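PDB 3WWC: oxidized polyvinyl alcohol hydrolase from Pseudomonas sp. VM15C, which hydrolyses beta-diketones such as 4,6-nonanedione, and cleaves oxidized polyvinyl alcohol in the second step of polyvinyl alcohol degradation. Local coordinates for residues A[124-129]-A[258-263]; A[131-136]-A[205-210]; A[218-223]-A[275-280]; A[230-233]-A[237-240]. The protein carries 1 engineered substitution. All blocks are in the same frame, centred on the assembly; numbering follows the deposited sequence.

How the contacts relate
Contacts 2, 3 and 4 cluster on one side of the chain's centre, 8 to 13 Å apart between centres, while contact 1 lies 14 to 20 Å from them at the butanoic acid pocket. The loop between strand 96-100 and helix 148-160 supplies the first segments of contacts 1 and 2, and both segments of contact 4 belong to the loop between helix 216-225 and strand 247-253. Along the chain, contact 2 is nested inside contact 1, contact 4 inside both 1 and 3, and contacts 1 and 3 cross. Contacts 1 to 3 each hold residues that line the pocket of this hydrolase, whereas contact 4 folds a loop next to contact 2.

Contact 1: residues A[124-129]-A[258-263]; sequences WNWNPW and DLWNCT. With BUA (butanoic acid), chain D; BUA (butanoic acid), chain C.
W126 meets C262 and W260 with the outer rim of its indole, and the three side chains line one part of the butanoic acid pocket. CH2 of W126 lies 3.9 Å from SG of C262. This is a sulfur-aromatic contact: SG sits 4.8 Å from the centroid of the six-membered ring of W126, 48° off the ring normal, an oblique approach. SG is also half of a disulfide, and the bond to C272 restrains it. W260 comes to W126 with its own ring edge, NE1 lying 4.3 Å from CZ2 of W126. W126 swings its CG anti to the backbone N (chi1 -158°), which carries the indole toward strand 259-263; its NE1 is hydrogen-bonded to S71 OG.

One face of the W126 ring is covered by ligand. C1 of the butanoic acid of chain C stands 4.0 Å above the plane over the ring centre, and CD1 of W260 touches C2 of that ligand at 3.7 Å. The butanoic acid of chain D points its carboxyl group the other way, where N125 ND2 donates to O1 over 3.0 Å, N-H...O angle 159°. The two ligands overlap at their C1 ends, so they probably represent alternative occupants.

Strand 259-263 pairs with strand 269-274 in a small antiparallel hairpin. W260 and the C262-C272 pair on it probably belong to the enzyme's variable lid region. W260 packs on Y275 of helix 275-288, and W126 rests on S178 of helix 178-189, beside the engineered A177.

Contact 2: residues A[131-136]-A[205-210]; sequences EGRAAD and YVTSDD
Y205 and E131 join two irregular loops in a buried, largely polar contact: segment 131-136 comes from the loop before helix 148-160, and segment 205-210 from the one leading to helix 216-225. The hydroxyl of Y205 donates to OE1 of E131 over 2.7 Å; OE1 accepts through its syn lone pair and sits at the edge of the tyrosine ring, in its plane. The two side chains cross at about a right angle, with carboxylate and ring planes 43° apart. E131 gets there by bending its chain (chi2 83°), which brings the carboxylate round to the phenol. Beside it, CA of G132 rests 3.8 Å from CE2 of Y205, meeting the ring obliquely.

At the other end of the contact R133 and T207 approach from opposite directions. NH2 of R133 comes within 4.1 Å of CG2 of T207, and a water joins the polar ends: it accepts from NH2 of R133 at 3.0 Å and donates to OG1 of T207 at 2.9 Å. That hydroxyl in turn gives its own proton to S208 O over 2.8 Å, while NH2 of R133 is also hydrogen-bonded to the backbone oxygen of G211.

The carboxylate of E131 is thus held at both oxygens, since OE2 is hydrogen-bonded to S178 OG next to the engineered A177, and the bonds at OE1 and OE2 restrict its rotation. The E131 bond positions the phenol of Y205, with a weak hydrogen bond from N125 ND2 added, at the wall of the butanoic acid pocket that Y205 helps to line.

Contact 3: residues A[218-223]-A[275-280]; sequences DARAAV and YRPSTQ. With BUA (butanoic acid), chain C.
V223 and P277 set their side chains at about a right angle to each other, and this crossing is the heart of the contact between helices 216-225 and 275-288. CB of V223 lies 3.7 Å from CB of P277, and both residues direct their side chains at the opposing helix from the first bond. V223 straddles the proline carbon: CG1 and CG2 sit 4.0 and 3.8 Å from P277 CB, so both methyls pack on that one carbon. With CG1 anti to the backbone N (chi1 176°), that methyl also extends to the next turn of the facing helix, where it meets CG of Q280 at 4.3 Å.

R220, one turn before V223, adds the flank. Its aliphatic CG passes 4.4 Å from CG of P277, while its charged end runs on to a salt bridge with D274. The amide of Q280 likewise leaves the contact, NE2 being hydrogen-bonded to F349 O and N284 OD1. What crosses between the helices is therefore hydrocarbon, with no hydrogen bond between them. The short segments approach to 9.2 Å, their directions 54° apart.

Within helix 275-288, T279 turns back on the preceding turn: its OG1 and its N both donate to Y275 O. Y275 itself reaches the ligand, its hydroxyl lying a very short 2.4 Å from O2 of the butanoic acid of chain C, a value to be read with caution, and its ring stacks on H303. Y353 covers P277 from a loop, and T279 and R276 touch W253 of strand 247-253, which carries the helix pair onto the mixed sheet.

Contact 4: residues A[230-233]-A[237-240]; sequences IHQG and PYPL
I230 meets L240 where the irregular loop between helix 216-225 and strand 247-253 doubles back on itself, 230-233 facing 237-240 with three residues between them. CG2 of I230 touches CD1 of L240 at 4.4 Å, a light apolar contact extended by F285 of helix 275-288, which both side chains meet. The side chain of H231 leaves the backbone away from 237-240, and NE2 is hydrogen-bonded to A226 O; the residue contributes its carbonyl oxygen, H231 O, against which CD1 of L240 presses at 3.4 Å.

Q232 carries the contact. Bent at chi2 (-65°), its chain folds back toward 237-240 and runs past L240 in the opposite direction. OE1 then accepts from the backbone N of L240 over 2.9 Å, in the carbonyl plane and on a lone pair, with an N-H...O angle of 153°. The same OE1 of Q232 lies 3.3 Å from CA of P239, the residue after the cis peptide bond, and 3.8 Å from CD1 of Y238, oblique to its ring; the Y238 hydroxyl is hydrogen-bonded to D209 O. NE2 of Q232 donates to a water that in turn donates to L240 O, so the amide grips both backbone polar atoms of L240, one directly and one through solvent. The backbone of Q232 is meanwhile paired with T207.

G233 closes the segment: its N donates over 3.1 Å to a second water, which lies 2.9 Å from P237 O.

Contact 1: residues A[124-129]-A[258-263]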
loop_
_atom_site.group_PDB
_atom_site.type_symbol
_atom_site.label_atom_id
_atom_site.label_comp_id
_atom_site.label_asym_id
_atom_site.label_seq_id
_atom_site.Cartn_x
_atom_site.Cartn_y
_atom_site.Cartn_z
ATOM N N TRP A 124 -0.623 14.211 -10.493
ATOM C CA TRP A 124 -0.256 13.324 -9.383
ATOM C C TRP A 124 0.599 14.023 -8.366
ATOM O O TRP A 124 1.465 14.857 -8.700
ATOM C CB TRP A 124 0.489 12.081 -9.933
ATOM C CG TRP A 124 -0.412 11.270 -10.807
ATOM C CD1 TRP A 124 -0.436 11.247 -12.179
ATOM C CD2 TRP A 124 -1.489 10.456 -10.371
ATOM N NE1 TRP A 124 -1.467 10.464 -12.605
ATOM C CE2 TRP A 124 -2.130 9.964 -11.516
ATOM C CE3 TRP A 124 -1.982 10.116 -9.113
ATOM C CZ2 TRP A 124 -3.234 9.137 -11.445
ATOM C CZ3 TRP A 124 -3.093 9.298 -9.032
ATOM C CH2 TRP A 124 -3.705 8.819 -10.191
ATOM N N ASN A 125 0.402 13.679 -7.102
ATOM C CA ASN A 125 1.153 14.324 -6.063
ATOM C C ASN A 125 2.636 13.986 -5.975
ATOM O O ASN A 125 3.501 14.883 -5.805
ATOM C CB ASN A 125 0.540 14.034 -4.681
ATOM C CG ASN A 125 1.222 14.846 -3.584
ATOM O OD1 ASN A 125 1.048 16.060 -3.547
ATOM N ND2 ASN A 125 2.002 14.204 -2.725
ATOM N N TRP A 126 2.939 12.702 -6.106
ATOM C CA TRP A 126 4.283 12.175 -5.857
ATOM C C TRP A 126 4.645 11.169 -6.949
ATOM O O TRP A 126 3.857 10.323 -7.314
ATOM C CB TRP A 126 4.234 11.546 -4.459
ATOM C CG TRP A 126 5.583 11.438 -3.840
ATOM C CD1 TRP A 126 6.218 10.300 -3.468
ATOM C CD2 TRP A 126 6.492 12.514 -3.590
ATOM N NE1 TRP A 126 7.490 10.596 -3.014
ATOM C CE2 TRP A 126 7.670 11.951 -3.076
ATOM C CE3 TRP A 126 6.413 13.902 -3.746
ATOM C CZ2 TRP A 126 8.778 12.723 -2.719
ATOM C CZ3 TRP A 126 7.528 14.681 -3.386
ATOM C CH2 TRP A 126 8.685 14.081 -2.883
ATOM N N ASN A 127 5.842 11.274 -7.480
ATOM C CA ASN A 127 6.228 10.475 -8.653
ATOM C C ASN A 127 6.440 8.950 -8.569
ATOM O O ASN A 127 6.316 8.292 -9.585
ATOM C CB ASN A 127 7.501 11.092 -9.264
ATOM C CG ASN A 127 7.573 10.928 -10.764
ATOM O OD1 ASN A 127 6.578 11.005 -11.464
ATOM N ND2 ASN A 127 8.792 10.732 -11.260
ATOM N N PRO A 128 6.772 8.367 -7.392
ATOM C CA PRO A 128 6.989 6.919 -7.375
ATOM C C PRO A 128 5.828 6.057 -7.859
ATOM O O PRO A 128 6.027 5.057 -8.575
ATOM C CB PRO A 128 7.315 6.613 -5.911
ATOM C CG PRO A 128 8.078 7.900 -5.440
ATOM C CD PRO A 128 7.201 9.012 -6.134
ATOM N N TRP A 129 4.611 6.428 -7.443
ATOM C CA TRP A 129 3.415 5.688 -7.825
ATOM C C TRP A 129 2.325 6.720 -8.072
ATOM O O TRP A 129 2.382 7.826 -7.576
ATOM C CB TRP A 129 2.916 4.769 -6.685
ATOM C CG TRP A 129 3.949 3.752 -6.159
ATOM C CD1 TRP A 129 4.699 3.852 -4.996
ATOM C CD2 TRP A 129 4.327 2.513 -6.771
ATOM N NE1 TRP A 129 5.522 2.757 -4.869
ATOM C CE2 TRP A 129 5.316 1.914 -5.938
ATOM C CE3 TRP A 129 3.939 1.847 -7.945
ATOM C CZ2 TRP A 129 5.910 0.676 -6.247
ATOM C CZ3 TRP A 129 4.514 0.637 -8.265
ATOM C CH2 TRP A 129 5.502 0.046 -7.412
ATOM N N ASP A 258 8.505 8.275 12.669
ATOM C CA ASP A 258 7.954 7.918 11.373
ATOM C C ASP A 258 7.497 9.223 10.693
ATOM O O ASP A 258 6.337 9.624 10.764
ATOM C CB ASP A 258 6.804 6.924 11.579
ATOM C CG ASP A 258 6.314 6.319 10.250
ATOM O OD1 ASP A 258 6.854 6.707 9.192
ATOM O OD2 ASP A 258 5.360 5.488 10.272
ATOM N N LEU A 259 8.483 9.857 10.044
ATOM C CA LEU A 259 8.363 11.182 9.406
ATOM C C LEU A 259 9.211 11.115 8.166
ATOM O O LEU A 259 10.105 10.283 8.108
ATOM C CB LEU A 259 8.981 12.251 10.316
ATOM C CG LEU A 259 8.455 12.331 11.753
ATOM C CD1 LEU A 259 9.373 13.170 12.660
ATOM C CD2 LEU A 259 7.048 12.927 11.705
ATOM N N TRP A 260 8.957 11.976 7.198
ATOM C CA TRP A 260 9.765 11.980 5.974
ATOM C C TRP A 260 10.185 13.392 5.632
ATOM O O TRP A 260 9.363 14.307 5.630
ATOM C CB TRP A 260 8.967 11.389 4.785
ATOM C CG TRP A 260 9.663 11.398 3.401
ATOM C CD1 TRP A 260 9.328 12.158 2.298
ATOM C CD2 TRP A 260 10.745 10.566 2.991
ATOM N NE1 TRP A 260 10.143 11.838 1.228
ATOM C CE2 TRP A 260 11.022 10.867 1.629
ATOM C CE3 TRP A 260 11.513 9.594 3.641
ATOM C CZ2 TRP A 260 12.038 10.229 0.907
ATOM C CZ3 TRP A 260 12.529 8.955 2.927
ATOM C CH2 TRP A 260 12.781 9.279 1.570
ATOM N N ASN A 261 11.473 13.548 5.349
ATOM C CA ASN A 261 11.985 14.857 4.935
ATOM C C ASN A 261 12.263 14.773 3.439
ATOM O O ASN A 261 13.014 13.915 2.974
ATOM C CB ASN A 261 13.297 15.178 5.636
ATOM C CG ASN A 261 13.123 15.338 7.137
ATOM O OD1 ASN A 261 13.919 14.823 7.924
ATOM N ND2 ASN A 261 12.097 16.027 7.534
ATOM N N CYS A 262 11.650 15.694 2.721
ATOM C CA CYS A 262 11.814 15.804 1.289
ATOM C C CYS A 262 13.183 16.454 1.016
ATOM O O CYS A 262 13.800 17.020 1.911
ATOM C CB CYS A 262 10.689 16.678 0.768
ATOM S SG CYS A 262 9.118 15.751 0.576
ATOM N N THR A 263 13.645 16.385 -0.218
ATOM C CA THR A 263 14.927 17.005 -0.550
ATOM C C THR A 263 14.721 18.052 -1.652
ATOM O O THR A 263 14.249 17.710 -2.717
ATOM C CB THR A 263 15.926 15.957 -1.082
ATOM O OG1 THR A 263 16.093 14.904 -0.121
ATOM C CG2 THR A 263 17.275 16.612 -1.364
HETATM C C1 BUA D . 4.700 12.307 0.734
HETATM C C2 BUA D . 4.319 13.547 -0.077
HETATM C C3 BUA D . 5.298 14.681 0.240
HETATM C C4 BUA D . 4.957 15.896 -0.624
HETATM O O1 BUA D . 3.823 15.928 -1.148
HETATM O O2 BUA D . 5.843 16.769 -0.745
HETATM C C1 BUA C . 5.435 11.990 0.398
HETATM C C2 BUA C . 6.059 10.834 1.183
HETATM C C3 BUA C . 6.390 9.696 0.216
HETATM C C4 BUA C . 7.110 8.555 0.940
HETATM O O1 BUA C . 7.928 7.890 0.264
HETATM O O2 BUA C . 6.770 8.336 2.125
#

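Contact 2: residues A[131-136]-A[205-210]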
loop_
_atom_site.group_PDB
_atom_site.type_symbol
_atom_site.label_atom_id
_atom_site.label_comp_id
_atom_site.label_asym_id
_atom_site.label_seq_id
_atom_site.Cartn_x
_atom_site.Cartn_y
_atom_site.Cartn_z
ATOM N N GLU A 131 -0.395 7.587 -6.732
ATOM C CA GLU A 131 -0.994 7.321 -5.449
ATOM C C GLU A 131 -1.767 8.428 -4.760
ATOM O O GLU A 131 -2.299 8.201 -3.668
ATOM C CB GLU A 131 0.073 6.716 -4.470
ATOM C CG GLU A 131 1.555 7.288 -4.437
ATOM C CD GLU A 131 1.772 8.528 -3.582
ATOM O OE1 GLU A 131 0.995 9.507 -3.689
ATOM O OE2 GLU A 131 2.774 8.547 -2.816
ATOM N N GLY A 132 -1.882 9.594 -5.388
ATOM C CA GLY A 132 -2.661 10.644 -4.747
ATOM C C GLY A 132 -2.776 11.823 -5.710
ATOM O O GLY A 132 -1.818 12.132 -6.418
ATOM N N ARG A 133 -3.906 12.498 -5.685
ATOM C CA ARG A 133 -4.059 13.656 -6.571
ATOM C C ARG A 133 -3.255 14.817 -6.038
ATOM O O ARG A 133 -3.085 14.965 -4.829
ATOM C CB ARG A 133 -5.551 14.010 -6.696
ATOM C CG ARG A 133 -6.197 14.515 -5.401
ATOM C CD ARG A 133 -7.670 14.789 -5.660
ATOM N NE ARG A 133 -8.478 14.997 -4.470
ATOM C CZ ARG A 133 -8.824 16.203 -4.016
ATOM N NH1 ARG A 133 -8.400 17.292 -4.657
ATOM N NH2 ARG A 133 -9.634 16.312 -2.964
ATOM N N ALA A 134 -2.720 15.614 -6.954
ATOM C CA ALA A 134 -1.944 16.778 -6.601
ATOM C C ALA A 134 -2.833 17.816 -5.922
ATOM O O ALA A 134 -4.040 17.780 -6.050
ATOM C CB ALA A 134 -1.328 17.370 -7.872
ATOM N N ALA A 135 -2.202 18.752 -5.208
ATOM C CA ALA A 135 -2.916 19.796 -4.467
ATOM C C ALA A 135 -3.484 20.892 -5.338
ATOM O O ALA A 135 -4.391 21.598 -4.911
ATOM C CB ALA A 135 -1.994 20.396 -3.470
ATOM N N ASP A 136 -2.973 21.030 -6.554
ATOM C CA ASP A 136 -3.494 22.082 -7.450
ATOM C C ASP A 136 -4.591 21.511 -8.338
ATOM O O ASP A 136 -4.791 20.295 -8.411
ATOM C CB ASP A 136 -2.342 22.607 -8.287
ATOM C CG ASP A 136 -1.750 21.549 -9.163
ATOM O OD1 ASP A 136 -2.221 21.423 -10.301
ATOM O OD2 ASP A 136 -0.822 20.847 -8.707
ATOM N N TYR A 205 -3.031 12.079 2.764
ATOM C CA TYR A 205 -3.138 13.446 2.171
ATOM C C TYR A 205 -4.461 14.056 2.593
ATOM O O TYR A 205 -5.317 14.462 1.776
ATOM C CB TYR A 205 -3.055 13.406 0.661
ATOM C CG TYR A 205 -1.798 12.789 0.112
ATOM C CD1 TYR A 205 -0.530 13.293 0.435
ATOM C CD2 TYR A 205 -1.887 11.765 -0.833
ATOM C CE1 TYR A 205 0.612 12.804 -0.200
ATOM C CE2 TYR A 205 -0.752 11.276 -1.477
ATOM C CZ TYR A 205 0.478 11.803 -1.159
ATOM O OH TYR A 205 1.612 11.388 -1.858
ATOM N N VAL A 206 -4.639 14.140 3.908
ATOM C CA VAL A 206 -5.886 14.640 4.478
ATOM C C VAL A 206 -6.334 15.978 3.890
ATOM O O VAL A 206 -5.509 16.912 3.716
ATOM C CB VAL A 206 -5.717 14.767 5.989
ATOM C CG1 VAL A 206 -6.918 15.551 6.628
ATOM C CG2 VAL A 206 -5.708 13.372 6.583
ATOM N N THR A 207 -7.623 16.046 3.549
ATOM C CA THR A 207 -8.181 17.320 3.048
ATOM C C THR A 207 -9.342 17.721 3.946
ATOM O O THR A 207 -9.746 17.003 4.856
ATOM C CB THR A 207 -8.792 17.185 1.625
ATOM O OG1 THR A 207 -9.938 16.308 1.646
ATOM C CG2 THR A 207 -7.733 16.657 0.629
ATOM N N SER A 208 -9.914 18.887 3.653
ATOM C CA SER A 208 -11.106 19.277 4.369
ATOM C C SER A 208 -12.233 18.394 3.868
ATOM O O SER A 208 -12.114 17.703 2.846
ATOM C CB SER A 208 -11.492 20.740 4.075
ATOM O OG SER A 208 -10.421 21.589 4.464
ATOM N N ASP A 209 -13.373 18.445 4.565
ATOM C CA ASP A 209 -14.522 17.637 4.151
ATOM C C ASP A 209 -14.993 17.956 2.729
ATOM O O ASP A 209 -15.528 17.059 2.058
ATOM C CB ASP A 209 -15.714 17.843 5.098
ATOM C CG ASP A 209 -15.553 17.140 6.415
ATOM O OD1 ASP A 209 -14.620 16.301 6.547
ATOM O OD2 ASP A 209 -16.364 17.405 7.348
ATOM N N ASP A 210 -14.828 19.204 2.286
ATOM C CA ASP A 210 -15.232 19.583 0.936
ATOM C C ASP A 210 -14.211 19.233 -0.135
ATOM O O ASP A 210 -14.371 19.578 -1.323
ATOM C CB ASP A 210 -15.582 21.096 0.864
ATOM C CG ASP A 210 -14.401 22.028 1.102
ATOM O OD1 ASP A 210 -13.247 21.609 1.246
ATOM O OD2 ASP A 210 -14.627 23.274 1.133
HETATM O O HOH W 1 -10.207 14.588 -0.631
#

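Contact 3: residues A[218-223]-A[275-280]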
loop_
_atom_site.group_PDB
_atom_site.type_symbol
_atom_site.label_atom_id
_atom_site.label_comp_id
_atom_site.label_asym_id
_atom_site.label_seq_id
_atom_site.Cartn_x
_atom_site.Cartn_y
_atom_site.Cartn_z
ATOM N N ASP A 218 -1.449 22.061 7.787
ATOM C CA ASP A 218 -2.859 22.105 8.054
ATOM C C ASP A 218 -3.476 20.719 8.130
ATOM O O ASP A 218 -4.375 20.498 8.917
ATOM C CB ASP A 218 -3.619 22.981 7.028
ATOM C CG ASP A 218 -3.414 24.489 7.282
ATOM O OD1 ASP A 218 -2.804 24.858 8.328
ATOM O OD2 ASP A 218 -3.881 25.281 6.414
ATOM N N ALA A 219 -2.958 19.784 7.334
ATOM C CA ALA A 219 -3.503 18.429 7.342
ATOM C C ALA A 219 -3.139 17.773 8.660
ATOM O O ALA A 219 -3.926 17.024 9.216
ATOM C CB ALA A 219 -2.920 17.602 6.127
ATOM N N ARG A 220 -1.938 18.049 9.140
ATOM C CA ARG A 220 -1.447 17.470 10.399
ATOM C C ARG A 220 -2.326 18.014 11.522
ATOM O O ARG A 220 -2.801 17.289 12.383
ATOM C CB ARG A 220 -0.003 17.909 10.570
ATOM C CG ARG A 220 0.808 17.206 11.631
ATOM C CD ARG A 220 2.121 17.958 11.817
ATOM N NE ARG A 220 3.175 17.072 12.266
ATOM C CZ ARG A 220 4.419 17.471 12.489
ATOM N NH1 ARG A 220 4.740 18.772 12.291
ATOM N NH2 ARG A 220 5.330 16.579 12.892
ATOM N N ALA A 221 -2.605 19.308 11.475
ATOM C CA ALA A 221 -3.455 19.881 12.515
ATOM C C ALA A 221 -4.894 19.432 12.494
ATOM O O ALA A 221 -5.532 19.377 13.530
ATOM C CB ALA A 221 -3.417 21.431 12.433
ATOM N N ALA A 222 -5.445 19.164 11.304
ATOM C CA ALA A 222 -6.816 18.749 11.196
ATOM C C ALA A 222 -7.043 17.421 11.891
ATOM O O ALA A 222 -8.085 17.218 12.496
ATOM C CB ALA A 222 -7.201 18.611 9.717
ATOM N N VAL A 223 -6.092 16.493 11.760
ATOM C CA VAL A 223 -6.317 15.200 12.416
ATOM C C VAL A 223 -6.091 15.355 13.924
ATOM O O VAL A 223 -6.813 14.744 14.711
ATOM C CB VAL A 223 -5.368 14.127 11.854
ATOM C CG1 VAL A 223 -5.540 12.813 12.623
ATOM C CG2 VAL A 223 -5.637 13.927 10.362
ATOM N N TYR A 275 3.624 10.505 9.469
ATOM C CA TYR A 275 2.688 9.385 9.259
ATOM C C TYR A 275 1.794 9.036 10.437
ATOM O O TYR A 275 0.958 8.134 10.368
ATOM C CB TYR A 275 3.480 8.173 8.709
ATOM C CG TYR A 275 4.154 8.555 7.406
ATOM C CD1 TYR A 275 5.432 9.128 7.411
ATOM C CD2 TYR A 275 3.493 8.393 6.190
ATOM C CE1 TYR A 275 6.041 9.536 6.227
ATOM C CE2 TYR A 275 4.089 8.815 5.007
ATOM C CZ TYR A 275 5.343 9.373 5.044
ATOM O OH TYR A 275 5.939 9.794 3.888
ATOM N N ARG A 276 1.891 9.802 11.507
ATOM C CA ARG A 276 0.961 9.585 12.615
ATOM C C ARG A 276 -0.476 9.969 12.137
ATOM O O ARG A 276 -1.408 9.174 12.250
ATOM C CB ARG A 276 1.428 10.449 13.825
ATOM C CG ARG A 276 0.437 10.360 15.022
ATOM C CD ARG A 276 0.666 11.542 16.021
ATOM N NE ARG A 276 2.056 11.588 16.434
ATOM C CZ ARG A 276 2.542 10.971 17.504
ATOM N NH1 ARG A 276 1.739 10.279 18.309
ATOM N NH2 ARG A 276 3.838 10.967 17.723
ATOM N N PRO A 277 -0.682 11.200 11.603
ATOM C CA PRO A 277 -2.055 11.479 11.172
ATOM C C PRO A 277 -2.578 10.606 10.026
ATOM O O PRO A 277 -3.777 10.341 9.962
ATOM C CB PRO A 277 -2.020 12.963 10.784
ATOM C CG PRO A 277 -0.605 13.239 10.456
ATOM C CD PRO A 277 0.164 12.402 11.495
ATOM N N SER A 278 -1.696 10.200 9.118
ATOM C CA SER A 278 -2.153 9.407 7.988
ATOM C C SER A 278 -2.469 7.974 8.356
ATOM O O SER A 278 -3.434 7.425 7.811
ATOM C CB SER A 278 -1.166 9.483 6.844
ATOM O OG SER A 278 0.082 8.995 7.245
ATOM N N THR A 279 -1.694 7.351 9.256
ATOM C CA THR A 279 -2.060 6.010 9.682
ATOM C C THR A 279 -3.341 6.110 10.543
ATOM O O THR A 279 -4.219 5.269 10.486
ATOM C CB THR A 279 -0.914 5.315 10.433
ATOM O OG1 THR A 279 -0.531 6.107 11.593
ATOM C CG2 THR A 279 0.272 5.074 9.489
ATOM N N GLN A 280 -3.466 7.142 11.361
ATOM C CA GLN A 280 -4.683 7.297 12.158
ATOM C C GLN A 280 -5.866 7.446 11.215
ATOM O O GLN A 280 -6.877 6.775 11.391
ATOM C CB GLN A 280 -4.618 8.573 13.037
ATOM C CG GLN A 280 -5.836 8.747 13.898
ATOM C CD GLN A 280 -5.844 7.757 15.066
ATOM O OE1 GLN A 280 -4.937 7.774 15.910
ATOM N NE2 GLN A 280 -6.860 6.886 15.112
HETATM C C1 BUA C . 5.435 11.990 0.398
HETATM C C2 BUA C . 6.059 10.834 1.183
HETATM C C3 BUA C . 6.390 9.696 0.216
HETATM C C4 BUA C . 7.110 8.555 0.940
HETATM O O1 BUA C . 7.928 7.890 0.264
HETATM O O2 BUA C . 6.770 8.336 2.125
#

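Contact 4: residues A[230-233]-A[237-240]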
loop_
_atom_site.group_PDB
_atom_site.type_symbol
_atom_site.label_atom_id
_atom_site.label_comp_id
_atom_site.label_asym_id
_atom_site.label_seq_id
_atom_site.Cartn_x
_atom_site.Cartn_y
_atom_site.Cartn_z
ATOM N N ILE A 230 -13.581 10.459 10.571
ATOM C CA ILE A 230 -13.201 10.040 9.238
ATOM C C ILE A 230 -12.833 11.295 8.458
ATOM O O ILE A 230 -13.626 12.220 8.292
ATOM C CB ILE A 230 -14.327 9.264 8.571
ATOM C CG1 ILE A 230 -14.465 7.897 9.268
ATOM C CG2 ILE A 230 -13.991 8.989 7.088
ATOM C CD1 ILE A 230 -15.787 7.175 8.908
ATOM N N HIS A 231 -11.595 11.336 7.987
ATOM C CA HIS A 231 -11.071 12.457 7.203
ATOM C C HIS A 231 -10.954 12.074 5.740
ATOM O O HIS A 231 -10.526 10.963 5.385
ATOM C CB HIS A 231 -9.656 12.831 7.641
ATOM C CG HIS A 231 -9.591 13.412 9.012
ATOM N ND1 HIS A 231 -9.660 14.777 9.238
ATOM C CD2 HIS A 231 -9.540 12.816 10.227
ATOM C CE1 HIS A 231 -9.660 14.986 10.544
ATOM N NE2 HIS A 231 -9.584 13.825 11.162
ATOM N N GLN A 232 -11.406 12.975 4.888
ATOM C CA GLN A 232 -11.246 12.801 3.439
ATOM C C GLN A 232 -9.759 12.921 3.135
ATOM O O GLN A 232 -8.982 13.403 3.949
ATOM C CB GLN A 232 -11.989 13.922 2.707
ATOM C CG GLN A 232 -13.489 13.930 3.019
ATOM C CD GLN A 232 -14.171 12.690 2.511
ATOM O OE1 GLN A 232 -13.925 12.260 1.383
ATOM N NE2 GLN A 232 -15.006 12.090 3.334
ATOM N N GLY A 233 -9.334 12.454 1.963
ATOM C CA GLY A 233 -7.924 12.622 1.596
ATOM C C GLY A 233 -7.668 12.463 0.101
ATOM O O GLY A 233 -8.393 11.740 -0.592
ATOM N N PRO A 237 -10.706 8.396 -3.586
ATOM C CA PRO A 237 -11.772 9.034 -4.357
ATOM C C PRO A 237 -12.217 10.236 -3.507
ATOM O O PRO A 237 -12.011 10.248 -2.293
ATOM C CB PRO A 237 -12.881 7.955 -4.328
ATOM C CG PRO A 237 -12.178 6.684 -4.096
ATOM C CD PRO A 237 -11.067 7.022 -3.160
ATOM N N TYR A 238 -12.797 11.247 -4.144
ATOM C CA TYR A 238 -13.453 12.337 -3.397
ATOM C C TYR A 238 -14.963 12.421 -3.776
ATOM O O TYR A 238 -15.305 12.586 -4.949
ATOM C CB TYR A 238 -12.877 13.718 -3.670
ATOM C CG TYR A 238 -13.689 14.721 -2.884
ATOM C CD1 TYR A 238 -13.596 14.782 -1.498
ATOM C CD2 TYR A 238 -14.678 15.482 -3.521
ATOM C CE1 TYR A 238 -14.480 15.560 -0.748
ATOM C CE2 TYR A 238 -15.556 16.260 -2.786
ATOM C CZ TYR A 238 -15.450 16.292 -1.402
ATOM O OH TYR A 238 -16.298 17.079 -0.653
ATOM N N PRO A 239 -15.859 12.199 -2.815
ATOM C CA PRO A 239 -15.604 11.851 -1.406
ATOM C C PRO A 239 -15.188 10.390 -1.340
ATOM O O PRO A 239 -15.319 9.652 -2.330
ATOM C CB PRO A 239 -16.960 12.064 -0.721
ATOM C CG PRO A 239 -17.939 11.867 -1.835
ATOM C CD PRO A 239 -17.306 12.424 -3.051
ATOM N N LEU A 240 -14.696 9.969 -0.175
ATOM C CA LEU A 240 -14.300 8.571 0.030
ATOM C C LEU A 240 -15.579 7.762 -0.124
ATOM O O LEU A 240 -16.690 8.254 0.142
ATOM C CB LEU A 240 -13.741 8.379 1.446
ATOM C CG LEU A 240 -12.416 9.099 1.688
ATOM C CD1 LEU A 240 -12.069 8.931 3.179
ATOM C CD2 LEU A 240 -11.315 8.503 0.837
HETATM O O HOH W 2 -11.555 12.091 -0.099
HETATM O O HOH W 3 -16.871 9.954 2.380
#